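Local coordinates for ferrous iron transport protein B (Escherichia coli, PDB 3I8S), which imports ferrous iron across the inner membrane in a GTP-driven process, its cytosolic N-terminal domain, the part described here, binding and slowly hydrolysing GTP, at residues A[28-33]-A[39-44]; A[6-11]-A[17-22]; A[55-60]-A[79-84]. All blocks are in the same frame, centred on the assembly; numbering follows the deposited sequence. Where two conformers were deposited one is given.

All three contacts belong to the G domain and meet on one mixed sheet, with centres 11 to 12 Å apart. Interaction 1 is the hairpin at the sheet's edge; interaction 2 packs the helix that follows the P-loop on one side of strand 4-10, and interaction 3 joins the end of strand 51-56 to helix 72-83. Backbone bonds tie them together: D56 N lies 3.0 Å from K41 O, and L8 N 2.8 Å from V55 O. Side chains do so too, F20 reaching the hairpin and W33 CH2 lying 3.7 Å from L57 CD2. G10, N11 and T17 of interaction 2 belong to the GTP site, empty here; E39 and D56 to G59 are predicted to.

Interaction 1: A[28-33]-A[39-44]; sequences QRVGNW and ERKEGQ
R40 covers one face of the W33 indole, the two side chains crossing at about a right angle. R40 CB sits 3.5 Å from the centroid of the five-membered ring, a CH-pi contact over the face, and CD stands above the ring system. The guanidinium lies above the rim of the six-membered ring, R40 NH1 3.4 Å from W33 CZ3, an off-centre cation-pi contact with the two planes 34° apart. With CG anti to the backbone N (chi1 170°) and the chain straight as far as NE, R40 spans the whole indole.

E42 links the two arginines. Its OE1 takes R40 NH2 at 3.0 Å, in the guanidinium plane, while OE2 takes R29 NH2 at 2.9 Å from above the carboxylate plane.

On the face of Q28, V30 and K41, V30 CG2 lies 3.7 Å from K41 CG, and a water joins Q28 OE1 to K41 NZ; Q28 NE2 turns to N21. V30 CG1 also meets E39 CG.

Beneath these, two hydrogen-bonded antiparallel pairs, R29 with E42 and G31 with R40, fix the register; R29 N to E42 O is 2.8 Å. Separately, a second water bridges W33 NE1 and K41 N.

One buried carboxylate thus joins two guanidinium groups in a single salt-bridge network, which should favour its ionised form.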
loop_
_atom_site.group_PDB
_atom_site.type_symbol
_atom_site.label_atom_id
_atom_site.label_comp_id
_atom_site.label_asym_id
_atom_site.label_seq_id
_atom_site.Cartn_x
_atom_site.Cartn_y
_atom_site.Cartn_z
ATOM N N GLN A 28 17.687 -14.368 -8.331
ATOM C CA GLN A 28 17.331 -12.977 -8.473
ATOM C C GLN A 28 18.091 -12.347 -9.617
ATOM O O GLN A 28 19.187 -12.783 -9.970
ATOM C CB GLN A 28 17.548 -12.129 -7.195
ATOM C CG GLN A 28 18.319 -12.685 -6.048
ATOM C CD GLN A 28 18.412 -11.680 -4.880
ATOM O OE1 GLN A 28 18.869 -10.545 -5.063
ATOM N NE2 GLN A 28 17.975 -12.083 -3.702
ATOM N N ARG A 29 17.506 -11.308 -10.190
ATOM C CA ARG A 29 18.188 -10.512 -11.186
ATOM C C ARG A 29 18.105 -9.031 -10.858
ATOM O O ARG A 29 17.191 -8.594 -10.179
ATOM C CB ARG A 29 17.588 -10.782 -12.557
ATOM C CG ARG A 29 16.187 -10.300 -12.741
ATOM C CD ARG A 29 15.748 -10.452 -14.181
ATOM N NE ARG A 29 14.318 -10.726 -14.258
ATOM C CZ ARG A 29 13.678 -11.174 -15.337
ATOM N NH1 ARG A 29 14.323 -11.411 -16.474
ATOM N NH2 ARG A 29 12.366 -11.395 -15.275
ATOM N N VAL A 30 19.065 -8.262 -11.357
ATOM C CA VAL A 30 19.031 -6.834 -11.165
ATOM C C VAL A 30 19.167 -6.114 -12.515
ATOM O O VAL A 30 19.968 -6.500 -13.396
ATOM C CB VAL A 30 20.143 -6.374 -10.180
ATOM C CG1 VAL A 30 20.071 -4.892 -9.945
ATOM C CG2 VAL A 30 20.027 -7.104 -8.830
ATOM N N GLY A 31 18.382 -5.059 -12.674
ATOM C CA GLY A 31 18.552 -4.148 -13.795
ATOM C C GLY A 31 18.176 -2.794 -13.252
ATOM O O GLY A 31 18.355 -2.538 -12.075
ATOM N N ASN A 32 17.726 -1.911 -14.136
ATOM C CA ASN A 32 17.225 -0.605 -13.734
ATOM C C ASN A 32 15.783 -0.466 -14.168
ATOM O O ASN A 32 15.369 -1.094 -15.143
ATOM C CB ASN A 32 18.055 0.507 -14.346
ATOM C CG ASN A 32 19.446 0.603 -13.733
ATOM O OD1 ASN A 32 19.947 -0.361 -13.159
ATOM N ND2 ASN A 32 20.068 1.756 -13.851
ATOM N N TRP A 33 15.029 0.333 -13.424
ATOM C CA TRP A 33 13.654 0.657 -13.787
ATOM C C TRP A 33 13.737 1.424 -15.103
ATOM O O TRP A 33 14.646 2.218 -15.286
ATOM C CB TRP A 33 12.959 1.484 -12.693
ATOM C CG TRP A 33 12.608 0.669 -11.538
ATOM C CD1 TRP A 33 13.367 0.455 -10.430
ATOM C CD2 TRP A 33 11.450 -0.129 -11.390
ATOM N NE1 TRP A 33 12.746 -0.437 -9.593
ATOM C CE2 TRP A 33 11.548 -0.792 -10.148
ATOM C CE3 TRP A 33 10.318 -0.347 -12.183
ATOM C CZ2 TRP A 33 10.580 -1.659 -9.688
ATOM C CZ3 TRP A 33 9.331 -1.182 -11.695
ATOM C CH2 TRP A 33 9.474 -1.836 -10.463
ATOM N N GLU A 39 17.797 1.057 -9.379
ATOM C CA GLU A 39 17.858 -0.413 -9.506
ATOM C C GLU A 39 16.492 -1.075 -9.378
ATOM O O GLU A 39 15.673 -0.717 -8.506
ATOM C CB GLU A 39 18.801 -0.982 -8.449
ATOM C CG GLU A 39 18.757 -2.488 -8.251
ATOM C CD GLU A 39 19.209 -2.893 -6.859
ATOM O OE1 GLU A 39 20.391 -3.281 -6.748
ATOM O OE2 GLU A 39 18.402 -2.778 -5.880
ATOM N N ARG A 40 16.262 -2.077 -10.243
ATOM C CA ARG A 40 15.075 -2.910 -10.218
ATOM C C ARG A 40 15.536 -4.340 -9.956
ATOM O O ARG A 40 16.342 -4.859 -10.738
ATOM C CB ARG A 40 14.312 -2.812 -11.538
ATOM C CG ARG A 40 13.210 -3.833 -11.665
ATOM C CD ARG A 40 12.264 -3.618 -12.861
ATOM N NE ARG A 40 11.257 -4.712 -12.903
ATOM C CZ ARG A 40 10.051 -4.634 -13.469
ATOM N NH1 ARG A 40 9.654 -3.539 -14.114
ATOM N NH2 ARG A 40 9.242 -5.669 -13.430
ATOM N N LYS A 41 15.148 -4.895 -8.817
ATOM C CA LYS A 41 15.499 -6.268 -8.449
ATOM C C LYS A 41 14.238 -7.100 -8.513
ATOM O O LYS A 41 13.188 -6.638 -8.086
ATOM C CB LYS A 41 15.977 -6.343 -6.973
ATOM C CG LYS A 41 17.398 -5.826 -6.609
ATOM C CD LYS A 41 17.941 -6.697 -5.386
ATOM C CE LYS A 41 18.728 -5.924 -4.299
ATOM N NZ LYS A 41 20.168 -6.272 -4.258
ATOM N N GLU A 42 14.342 -8.317 -9.024
ATOM C CA GLU A 42 13.258 -9.266 -8.934
ATOM C C GLU A 42 13.817 -10.656 -8.830
ATOM O O GLU A 42 15.003 -10.866 -9.070
ATOM C CB GLU A 42 12.245 -9.078 -10.061
ATOM C CG GLU A 42 12.651 -9.336 -11.411
ATOM C CD GLU A 42 11.458 -9.077 -12.361
ATOM O OE1 GLU A 42 10.889 -7.944 -12.350
ATOM O OE2 GLU A 42 11.121 -9.999 -13.113
ATOM N N GLY A 43 12.994 -11.576 -8.365
ATOM C CA GLY A 43 13.434 -12.926 -8.117
ATOM C C GLY A 43 12.304 -13.897 -8.166
ATOM O O GLY A 43 11.151 -13.523 -8.398
ATOM N N GLN A 44 12.624 -15.158 -7.972
ATOM C CA GLN A 44 11.634 -16.212 -8.076
ATOM C C GLN A 44 11.598 -17.039 -6.825
ATOM O O GLN A 44 12.614 -17.228 -6.164
ATOM C CB GLN A 44 11.929 -17.144 -9.260
ATOM C CG GLN A 44 12.085 -16.439 -10.570
ATOM C CD GLN A 44 10.931 -16.653 -11.494
ATOM O OE1 GLN A 44 10.678 -17.784 -11.933
ATOM N NE2 GLN A 44 10.251 -15.567 -11.856
HETATM O O HOH W 1 19.494 -8.787 -3.185
HETATM O O HOH W 2 13.559 -2.657 -7.452
#

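Interaction 2: A[6-11]-A[17-22]; sequences IGLIGN and TTLFNQ
L8 reaches from strand 4-10 to two neighbouring residues of helix 16-24, L19 and F20, and every contact between 6-11 and 17-22 is apolar. The closest is the methyl CD2 of L8 against F20 CB, at 3.7 Å. F20 CA lies 4.0 Å from the same methyl, which rests against the root of the phenylalanine, beside the helix backbone. Beyond CB, the methyl stands at the edge of the ring, near its plane, with F20 CD1 4.1 Å away. The other branch of L8 serves L19: L8 CD1 comes within 4.3 Å of L19 CD2, a looser methyl-to-methyl contact. L8 has CG anti to its backbone N (chi1 -171°), which sends CG toward the helix, and chi2 of 70° then turns CD2 to F20 and CD1 to L19.

No hydrogen bond passes directly between the segments; the polar bonds belong to the elements on which these side chains stand. Within the helix, N21 N bonds to T17 O and Q22 N to T18 O, while L8 is paired through its backbone with V55 of the adjoining strand.

Further apolar packing surrounds the three residues. L8 also touches I90 and V92 of strand 88-94, L19 meets I156 and L159 of helix 154-164, and F20 lies against L54 and D56. The contact is therefore fully buried between sheet and helix.

Strand 4-10, the glycine-rich turn and helix 16-24 make up the strand-loop-helix of the P-loop (Walker A), and G10, N11 and T17 belong to its GTP-binding residues. L8 packs the strand and helix together behind that loop, the arrangement characteristic of P-loop GTPases.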
loop_
_atom_site.group_PDB
_atom_site.type_symbol
_atom_site.label_atom_id
_atom_site.label_comp_id
_atom_site.label_asym_id
_atom_site.label_seq_id
_atom_site.Cartn_x
_atom_site.Cartn_y
_atom_site.Cartn_z
ATOM N N ILE A 6 3.994 -10.862 -7.758
ATOM C CA ILE A 6 3.845 -10.188 -6.472
ATOM C C ILE A 6 4.797 -8.985 -6.350
ATOM O O ILE A 6 6.019 -9.100 -6.598
ATOM C CB ILE A 6 4.078 -11.156 -5.313
ATOM C CG1 ILE A 6 3.189 -12.377 -5.436
ATOM C CG2 ILE A 6 3.886 -10.385 -3.985
ATOM C CD1 ILE A 6 3.310 -13.311 -4.310
ATOM N N GLY A 7 4.225 -7.818 -5.985
ATOM C CA GLY A 7 4.997 -6.614 -5.695
ATOM C C GLY A 7 5.344 -6.605 -4.210
ATOM O O GLY A 7 4.426 -6.770 -3.366
ATOM N N LEU A 8 6.615 -6.406 -3.887
ATOM C CA LEU A 8 7.043 -6.242 -2.489
ATOM C C LEU A 8 7.277 -4.761 -2.155
ATOM O O LEU A 8 8.043 -4.035 -2.799
ATOM C CB LEU A 8 8.252 -7.102 -2.235
ATOM C CG LEU A 8 8.722 -7.229 -0.806
ATOM C CD1 LEU A 8 7.701 -8.075 0.017
ATOM C CD2 LEU A 8 10.183 -7.750 -0.807
ATOM N N ILE A 9 6.520 -4.269 -1.181
ATOM C CA ILE A 9 6.480 -2.839 -0.954
ATOM C C ILE A 9 6.441 -2.559 0.541
ATOM O O ILE A 9 5.759 -3.271 1.299
ATOM C CB ILE A 9 5.244 -2.169 -1.603
ATOM C CG1 ILE A 9 5.479 -0.621 -1.603
ATOM C CG2 ILE A 9 3.957 -2.735 -0.969
ATOM C CD1 ILE A 9 4.563 0.219 -2.490
ATOM N N GLY A 10 7.182 -1.535 0.927
ATOM C CA GLY A 10 7.202 -1.085 2.285
ATOM C C GLY A 10 7.989 0.180 2.435
ATOM O O GLY A 10 8.566 0.685 1.484
ATOM N N ASN A 11 8.080 0.653 3.667
ATOM C CA ASN A 11 8.843 1.826 3.972
ATOM C C ASN A 11 10.355 1.494 3.900
ATOM O O ASN A 11 10.745 0.334 3.919
ATOM C CB ASN A 11 8.526 2.338 5.384
ATOM C CG ASN A 11 7.145 3.078 5.477
ATOM O OD1 ASN A 11 6.123 2.688 4.894
ATOM N ND2 ASN A 11 7.154 4.122 6.209
ATOM N N THR A 17 14.069 -5.675 2.288
ATOM C CA THR A 17 15.204 -6.242 1.615
ATOM C C THR A 17 15.585 -7.623 2.141
ATOM O O THR A 17 15.909 -8.514 1.354
ATOM C CB THR A 17 16.409 -5.323 1.682
ATOM O OG1 THR A 17 16.041 -4.119 1.014
ATOM C CG2 THR A 17 17.606 -5.942 1.038
ATOM N N THR A 18 15.585 -7.787 3.462
ATOM C CA THR A 18 15.947 -9.091 4.015
ATOM C C THR A 18 14.888 -10.140 3.648
ATOM O O THR A 18 15.274 -11.287 3.324
ATOM C CB THR A 18 16.155 -9.057 5.518
ATOM O OG1 THR A 18 14.954 -8.584 6.132
ATOM C CG2 THR A 18 17.363 -8.144 5.870
ATOM N N LEU A 19 13.612 -9.760 3.665
ATOM C CA LEU A 19 12.517 -10.666 3.256
ATOM C C LEU A 19 12.696 -11.083 1.789
ATOM O O LEU A 19 12.548 -12.250 1.431
ATOM C CB LEU A 19 11.118 -10.082 3.499
ATOM C CG LEU A 19 9.941 -11.010 3.139
ATOM C CD1 LEU A 19 10.122 -12.449 3.803
ATOM C CD2 LEU A 19 8.593 -10.356 3.515
ATOM N N PHE A 20 12.988 -10.109 0.950
ATOM C CA PHE A 20 13.230 -10.365 -0.471
ATOM C C PHE A 20 14.321 -11.416 -0.626
ATOM O O PHE A 20 14.136 -12.403 -1.337
ATOM C CB PHE A 20 13.660 -9.079 -1.196
ATOM C CG PHE A 20 13.896 -9.286 -2.647
ATOM C CD1 PHE A 20 12.807 -9.386 -3.524
ATOM C CD2 PHE A 20 15.157 -9.467 -3.139
ATOM C CE1 PHE A 20 13.003 -9.618 -4.870
ATOM C CE2 PHE A 20 15.364 -9.700 -4.519
ATOM C CZ PHE A 20 14.259 -9.778 -5.377
ATOM N N ASN A 21 15.445 -11.193 0.045
ATOM C CA ASN A 21 16.583 -12.093 -0.034
ATOM C C ASN A 21 16.272 -13.490 0.518
ATOM O O ASN A 21 16.697 -14.497 -0.042
ATOM C CB ASN A 21 17.780 -11.465 0.675
ATOM C CG ASN A 21 18.379 -10.346 -0.115
ATOM O OD1 ASN A 21 18.242 -10.308 -1.340
ATOM N ND2 ASN A 21 19.086 -9.430 0.570
ATOM N N GLN A 22 15.496 -13.538 1.592
ATOM C CA GLN A 22 15.099 -14.802 2.202
ATOM C C GLN A 22 14.208 -15.614 1.273
ATOM O O GLN A 22 14.352 -16.827 1.172
ATOM C CB GLN A 22 14.353 -14.533 3.500
ATOM C CG GLN A 22 15.282 -14.145 4.610
ATOM C CD GLN A 22 14.582 -13.727 5.873
ATOM O OE1 GLN A 22 13.378 -13.471 5.896
ATOM N NE2 GLN A 22 15.357 -13.605 6.940
#

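Interaction 3: A[55-60]-A[79-84]; sequences VDLPGT and HYILSG
Y80 runs out from helix 72-83 across the side chains of L57 and V55. Its CG is anti to the backbone N (chi1 -175°), which carries the ring away from the helix toward strand 51-56. At the start, Y80 CB lies 4.1 Å from L57 CD2. The same L57 methyl then covers the near part of the ring, 3.8 Å from Y80 CG and 3.7 Å from Y80 CD2. Measured to the ring centroid it is a CH-pi contact, over the face and 28° off the normal. The L57 and Y80 side chains cross at about a right angle.

Farther out, V55 takes over. Its CG1 lies over a face of the ring at the CE1 and CZ end, and V55 CB is 4.1 Å from Y80 CZ. At the tip, the phenolic OH of Y80 sits 3.5 Å from V55 CG2, a van der Waals contact with a methyl.

The second branch of L57 goes elsewhere. L57 CD1 meets I81 CD1 at 3.4 Å, tighter than a normal methyl contact; I81 was modelled in two conformers, which makes the shortness doubtful. At the helix end, Y80 O takes two donors from S83, the backbone N and OG, the latter at 2.6 Å in the carbonyl plane and on a lone pair. G84 follows with positive phi, where the chain leaves the helix.

The contact sits at the C-terminal end of helix 72-83, where strand 51-56 ends at D56 and passes into the loop L57, P58, G59; these four residues are predicted to bind GTP. W33 of the edge hairpin packs on V55 and L57, while I9 of strand 4-10 touches both L57 and I81.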
loop_
_atom_site.group_PDB
_atom_site.type_symbol
_atom_site.label_atom_id
_atom_site.label_comp_id
_atom_site.label_asym_id
_atom_site.label_seq_id
_atom_site.Cartn_x
_atom_site.Cartn_y
_atom_site.Cartn_z
ATOM N N VAL A 55 8.784 -8.862 -7.338
ATOM C CA VAL A 55 9.368 -7.608 -7.777
ATOM C C VAL A 55 9.556 -6.708 -6.565
ATOM O O VAL A 55 8.583 -6.359 -5.854
ATOM C CB VAL A 55 8.452 -6.908 -8.840
ATOM C CG1 VAL A 55 9.095 -5.585 -9.269
ATOM C CG2 VAL A 55 8.200 -7.832 -10.025
ATOM N N ASP A 56 10.794 -6.374 -6.286
ATOM C CA ASP A 56 11.118 -5.584 -5.099
ATOM C C ASP A 56 10.914 -4.113 -5.424
ATOM O O ASP A 56 11.662 -3.562 -6.236
ATOM C CB ASP A 56 12.570 -5.815 -4.704
ATOM C CG ASP A 56 12.973 -5.037 -3.434
ATOM O OD1 ASP A 56 12.147 -4.817 -2.536
ATOM O OD2 ASP A 56 14.149 -4.710 -3.360
ATOM N N LEU A 57 9.986 -3.453 -4.783
ATOM C CA LEU A 57 9.759 -2.037 -5.121
ATOM C C LEU A 57 10.600 -1.112 -4.205
ATOM O O LEU A 57 10.879 -1.462 -3.058
ATOM C CB LEU A 57 8.279 -1.721 -5.022
ATOM C CG LEU A 57 7.315 -2.560 -5.844
ATOM C CD1 LEU A 57 5.909 -2.050 -5.671
ATOM C CD2 LEU A 57 7.778 -2.582 -7.318
ATOM N N PRO A 58 11.012 0.067 -4.714
ATOM C CA PRO A 58 11.834 0.941 -3.866
ATOM C C PRO A 58 11.074 1.309 -2.603
ATOM O O PRO A 58 9.857 1.392 -2.629
ATOM C CB PRO A 58 12.082 2.169 -4.741
ATOM C CG PRO A 58 11.858 1.715 -6.107
ATOM C CD PRO A 58 10.785 0.664 -6.036
ATOM N N GLY A 59 11.783 1.442 -1.496
ATOM C CA GLY A 59 11.151 1.792 -0.224
ATOM C C GLY A 59 10.507 3.152 -0.328
ATOM O O GLY A 59 11.062 4.059 -0.938
ATOM N N THR A 60 9.334 3.297 0.298
ATOM C CA THR A 60 8.578 4.523 0.240
ATOM C C THR A 60 7.615 4.662 1.447
ATOM O O THR A 60 7.134 3.662 1.955
ATOM C CB THR A 60 7.783 4.665 -1.111
ATOM O OG1 THR A 60 7.308 6.004 -1.232
ATOM C CG2 THR A 60 6.603 3.673 -1.233
ATOM N N HIS A 79 3.768 3.949 -9.851
ATOM C CA HIS A 79 3.576 3.636 -11.240
ATOM C C HIS A 79 3.447 2.107 -11.407
ATOM O O HIS A 79 2.583 1.627 -12.117
ATOM C CB HIS A 79 4.766 4.169 -12.021
ATOM C CG HIS A 79 4.782 3.754 -13.450
ATOM N ND1 HIS A 79 5.418 2.615 -13.882
ATOM C CD2 HIS A 79 4.179 4.279 -14.532
ATOM C CE1 HIS A 79 5.258 2.491 -15.180
ATOM N NE2 HIS A 79 4.513 3.490 -15.602
ATOM N N TYR A 80 4.288 1.343 -10.735
ATOM C CA TYR A 80 4.165 -0.126 -10.815
ATOM C C TYR A 80 2.821 -0.616 -10.296
ATOM O O TYR A 80 2.120 -1.406 -10.917
ATOM C CB TYR A 80 5.254 -0.792 -10.003
ATOM C CG TYR A 80 5.239 -2.290 -10.167
ATOM C CD1 TYR A 80 5.804 -2.882 -11.294
ATOM C CD2 TYR A 80 4.636 -3.093 -9.214
ATOM C CE1 TYR A 80 5.759 -4.279 -11.458
ATOM C CE2 TYR A 80 4.589 -4.473 -9.349
ATOM C CZ TYR A 80 5.188 -5.057 -10.461
ATOM O OH TYR A 80 5.081 -6.443 -10.629
ATOM N N ILE A 81 2.435 -0.076 -9.166
ATOM C CA ILE A 81 1.222 -0.536 -8.489
ATOM C C ILE A 81 0.003 -0.245 -9.403
ATOM O O ILE A 81 -0.877 -1.099 -9.565
ATOM C CB ILE A 81 1.177 0.058 -7.019
ATOM C CG1 ILE A 81 2.465 -0.294 -6.195
ATOM C CG2 ILE A 81 -0.088 -0.342 -6.256
ATOM C CD1 ILE A 81 2.524 -1.665 -5.539
ATOM N N LEU A 82 -0.018 0.918 -10.085
ATOM C CA LEU A 82 -1.111 1.290 -11.004
ATOM C C LEU A 82 -1.050 0.586 -12.364
ATOM O O LEU A 82 -1.984 0.636 -13.137
ATOM C CB LEU A 82 -1.122 2.796 -11.262
ATOM C CG LEU A 82 -1.503 3.759 -10.141
ATOM C CD1 LEU A 82 -0.616 3.636 -8.946
ATOM C CD2 LEU A 82 -1.476 5.179 -10.684
ATOM N N SER A 83 0.072 -0.057 -12.661
ATOM C CA SER A 83 0.286 -0.683 -13.955
ATOM C C SER A 83 -0.552 -1.935 -14.115
ATOM O O SER A 83 -0.868 -2.323 -15.242
ATOM C CB SER A 83 1.766 -1.083 -14.136
ATOM O OG SER A 83 2.055 -2.244 -13.390
ATOM N N GLY A 84 -0.893 -2.540 -12.993
ATOM C CA GLY A 84 -1.714 -3.754 -13.013
ATOM C C GLY A 84 -0.963 -5.046 -13.335
ATOM O O GLY A 84 -1.561 -6.093 -13.624
#